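Local coordinates for KLLA0B12012p (Kluyveromyces lactis, PDB 6Y3P), which probably binds ATP through its C-terminal ATP-grasp domain, related to tubulin-tyrosine ligases, and is a direct partner of the mRNA decapping enzyme Dcp2, at residues A8-T13 with P377-P382. Sequence-based numbering, arbitrary orientation.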
ATOM      1  N   ALA A   8     -11.954 -23.204  21.125  1.00 67.78           N
ATOM      2  CA  ALA A   8     -11.485 -22.571  19.909  1.00 64.62           C
ATOM      3  C   ALA A   8     -12.396 -22.843  18.707  1.00 68.30           C
ATOM      4  O   ALA A   8     -13.029 -23.904  18.623  1.00 69.82           O
ATOM      5  CB  ALA A   8     -10.082 -23.056  19.627  1.00 64.25           C
ATOM      6  N   GLN A   9     -12.440 -21.870  17.773  1.00 62.18           N
ATOM      7  CA  GLN A   9     -13.258 -21.875  16.562  1.00 61.00           C
ATOM      8  C   GLN A   9     -12.639 -20.946  15.492  1.00 61.42           C
ATOM      9  O   GLN A   9     -12.117 -19.893  15.842  1.00 59.26           O
ATOM     10  CB  GLN A   9     -14.662 -21.402  16.957  1.00 62.76           C
ATOM     11  CG  GLN A   9     -15.706 -21.417  15.868  1.00 75.96           C
ATOM     12  CD  GLN A   9     -17.046 -21.131  16.481  1.00 90.40           C
ATOM     13  OE1 GLN A   9     -17.240 -20.132  17.197  1.00 79.17           O
ATOM     14  NE2 GLN A   9     -17.991 -22.027  16.233  1.00 85.72           N
ATOM     15  N   ILE A  10     -12.676 -21.360  14.201  1.00 57.13           N
ATOM     16  CA  ILE A  10     -12.189 -20.608  13.036  1.00 55.05           C
ATOM     17  C   ILE A  10     -13.352 -20.504  12.048  1.00 59.30           C
ATOM     18  O   ILE A  10     -13.887 -21.529  11.652  1.00 59.69           O
ATOM     19  CB  ILE A  10     -10.897 -21.216  12.384  1.00 57.40           C
ATOM     20  CG1 ILE A  10      -9.643 -20.944  13.238  1.00 56.20           C
ATOM     21  CG2 ILE A  10     -10.664 -20.667  10.952  1.00 58.38           C
ATOM     22  CD1 ILE A  10      -8.462 -21.925  12.996  1.00 58.23           C
ATOM     23  N   VAL A  11     -13.716 -19.271  11.637  1.00 54.77           N
ATOM     24  CA  VAL A  11     -14.812 -18.973  10.700  1.00 54.41           C
ATOM     25  C   VAL A  11     -14.223 -18.381   9.405  1.00 59.93           C
ATOM     26  O   VAL A  11     -13.584 -17.331   9.440  1.00 58.54           O
ATOM     27  CB  VAL A  11     -15.895 -18.032  11.323  1.00 56.87           C
ATOM     28  CG1 VAL A  11     -17.043 -17.788  10.353  1.00 56.67           C
ATOM     29  CG2 VAL A  11     -16.423 -18.562  12.655  1.00 56.84           C
ATOM     30  N   LEU A  12     -14.436 -19.056   8.275  1.00 58.50           N
ATOM     31  CA  LEU A  12     -13.942 -18.644   6.955  1.00 58.34           C
ATOM     32  C   LEU A  12     -15.143 -18.385   6.053  1.00 61.17           C
ATOM     33  O   LEU A  12     -15.661 -19.320   5.461  1.00 61.59           O
ATOM     34  CB  LEU A  12     -13.031 -19.751   6.384  1.00 58.84           C
ATOM     35  CG  LEU A  12     -12.214 -19.468   5.104  1.00 62.62           C
ATOM     36  CD1 LEU A  12     -11.329 -18.218   5.248  1.00 60.37           C
ATOM     37  CD2 LEU A  12     -11.346 -20.681   4.755  1.00 64.00           C
ATOM     38  N   THR A  13     -15.604 -17.124   6.000  1.00 58.34           N
ATOM     39  CA  THR A  13     -16.799 -16.677   5.252  1.00 60.06           C
ATOM     40  C   THR A  13     -16.499 -16.239   3.811  1.00 68.52           C
ATOM     41  O   THR A  13     -17.401 -15.814   3.081  1.00 71.03           O
ATOM     42  CB  THR A  13     -17.557 -15.585   6.024  1.00 58.69           C
ATOM     43  OG1 THR A  13     -16.711 -14.447   6.192  1.00 54.57           O
ATOM     44  CG2 THR A  13     -18.074 -16.078   7.365  1.00 59.28           C
ATOM     45  N   PRO A 377      -0.932 -17.633  17.942  1.00 52.90           N
ATOM     46  CA  PRO A 377      -0.928 -16.975  19.263  1.00 53.60           C
ATOM     47  C   PRO A 377      -2.272 -16.445  19.800  1.00 57.90           C
ATOM     48  O   PRO A 377      -2.410 -16.295  21.015  1.00 56.48           O
ATOM     49  CB  PRO A 377       0.076 -15.837  19.070  1.00 54.89           C
ATOM     50  CG  PRO A 377       0.965 -16.306  18.023  1.00 58.23           C
ATOM     51  CD  PRO A 377       0.044 -16.966  17.056  1.00 53.78           C
ATOM     52  N   MET A 378      -3.262 -16.191  18.935  1.00 56.09           N
ATOM     53  CA  MET A 378      -4.553 -15.728  19.442  1.00 56.44           C
ATOM     54  C   MET A 378      -5.389 -16.913  19.940  1.00 64.70           C
ATOM     55  O   MET A 378      -6.407 -16.710  20.594  1.00 64.82           O
ATOM     56  CB  MET A 378      -5.318 -14.780  18.478  1.00 57.75           C
ATOM     57  CG  MET A 378      -5.089 -15.007  16.993  1.00 59.60           C
ATOM     58  SD  MET A 378      -5.799 -13.770  15.863  1.00 61.68           S
ATOM     59  CE  MET A 378      -5.027 -12.209  16.545  1.00 58.14           C
ATOM     60  N   PHE A 379      -4.896 -18.144  19.712  1.00 64.41           N
ATOM     61  CA  PHE A 379      -5.505 -19.389  20.178  1.00 66.10           C
ATOM     62  C   PHE A 379      -4.638 -19.982  21.300  1.00 71.64           C
ATOM     63  O   PHE A 379      -4.762 -21.164  21.622  1.00 73.01           O
ATOM     64  CB  PHE A 379      -5.640 -20.367  18.999  1.00 68.29           C
ATOM     65  CG  PHE A 379      -6.771 -20.000  18.076  1.00 70.27           C
ATOM     66  CD1 PHE A 379      -6.591 -19.065  17.068  1.00 72.54           C
ATOM     67  CD2 PHE A 379      -8.022 -20.581  18.218  1.00 74.29           C
ATOM     68  CE1 PHE A 379      -7.649 -18.707  16.238  1.00 73.61           C
ATOM     69  CE2 PHE A 379      -9.086 -20.205  17.396  1.00 76.72           C
ATOM     70  CZ  PHE A 379      -8.890 -19.278  16.410  1.00 73.63           C
ATOM     71  N   ASN A 380      -3.750 -19.140  21.878  1.00 67.35           N
ATOM     72  CA  ASN A 380      -2.796 -19.445  22.949  1.00 68.06           C
ATOM     73  C   ASN A 380      -1.743 -20.521  22.545  1.00 72.69           C
ATOM     74  O   ASN A 380      -1.096 -21.124  23.411  1.00 73.57           O
ATOM     75  CB  ASN A 380      -3.510 -19.791  24.278  1.00 67.50           C
ATOM     76  CG  ASN A 380      -2.611 -19.725  25.501  1.00 95.28           C
ATOM     77  OD1 ASN A 380      -1.779 -18.817  25.651  1.00 84.79           O
ATOM     78  ND2 ASN A 380      -2.729 -20.715  26.385  1.00 91.16           N
ATOM     79  N   LEU A 381      -1.532 -20.702  21.227  1.00 68.32           N
ATOM     80  CA  LEU A 381      -0.542 -21.626  20.660  1.00 67.58           C
ATOM     81  C   LEU A 381       0.749 -20.857  20.323  1.00 72.75           C
ATOM     82  O   LEU A 381       0.659 -19.759  19.772  1.00 70.14           O
ATOM     83  CB  LEU A 381      -1.090 -22.336  19.409  1.00 67.03           C
ATOM     84  CG  LEU A 381      -2.408 -23.101  19.592  1.00 72.44           C
ATOM     85  CD1 LEU A 381      -2.993 -23.545  18.253  1.00 71.46           C
ATOM     86  CD2 LEU A 381      -2.223 -24.299  20.509  1.00 76.98           C
ATOM     87  N   PRO A 382       1.954 -21.383  20.667  1.00 72.53           N
ATOM     88  CA  PRO A 382       3.193 -20.635  20.367  1.00 72.90           C
ATOM     89  C   PRO A 382       3.433 -20.319  18.883  1.00 77.02           C
ATOM     90  O   PRO A 382       3.199 -21.177  18.030  1.00 76.28           O
ATOM     91  CB  PRO A 382       4.310 -21.535  20.924  1.00 75.57           C
ATOM     92  CG  PRO A 382       3.700 -22.891  21.047  1.00 80.58           C
ATOM     93  CD  PRO A 382       2.247 -22.658  21.355  1.00 75.52           C
TER
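Phe-379 pushes its ring edge-on against the start of strand 8-12, where Ala-8, Gln-9 and Ile-10 receive it. The contact is small, about 144 Å² in all, and Phe-379 supplies all of the area from the loop side. CB of Ala-8 points toward the loop and meets the rim of the ring, 3.5 Å from CD2 of Phe-379. It lies close to the ring plane, so the methyl meets an edge and not a face. The far end of the ring reaches the backbone: CZ of Phe-379 is 3.3 Å from O of Gln-9. That oxygen also sits at the ring edge, near its plane. The CB of Gln-9 points away from the loop, and its backbone makes the contact. Ile-10 adds its CG1, 3.7 Å from CZ of Phe-379, approaching the ring obliquely. The ring can extend to the strand because CG of Phe-379 is anti to its own carbonyl carbon (chi1 -76°). No hydrogen bond joins the two segments; apolar side chains meet, and the ring edge rests on a backbone carbonyl oxygen. Leu-32, Leu-48 and Phe-50 also touch the ring, and Val-35 touches both Ala-8 and Ile-10. With an alanine at Phe-379, the methyl of Ala-8 and CG1 of Ile-10 would probably lose their apolar partner, and a gap would open beside the Gln-9 carbonyl. The loop follows helix 357-375. The contact thus brings a loop from near the chain's end, in this C-terminal ATP-grasp part of the protein, to the first residues of an inner strand, between 37-38 and 48-52, of a four-stranded parallel alpha/beta sheet.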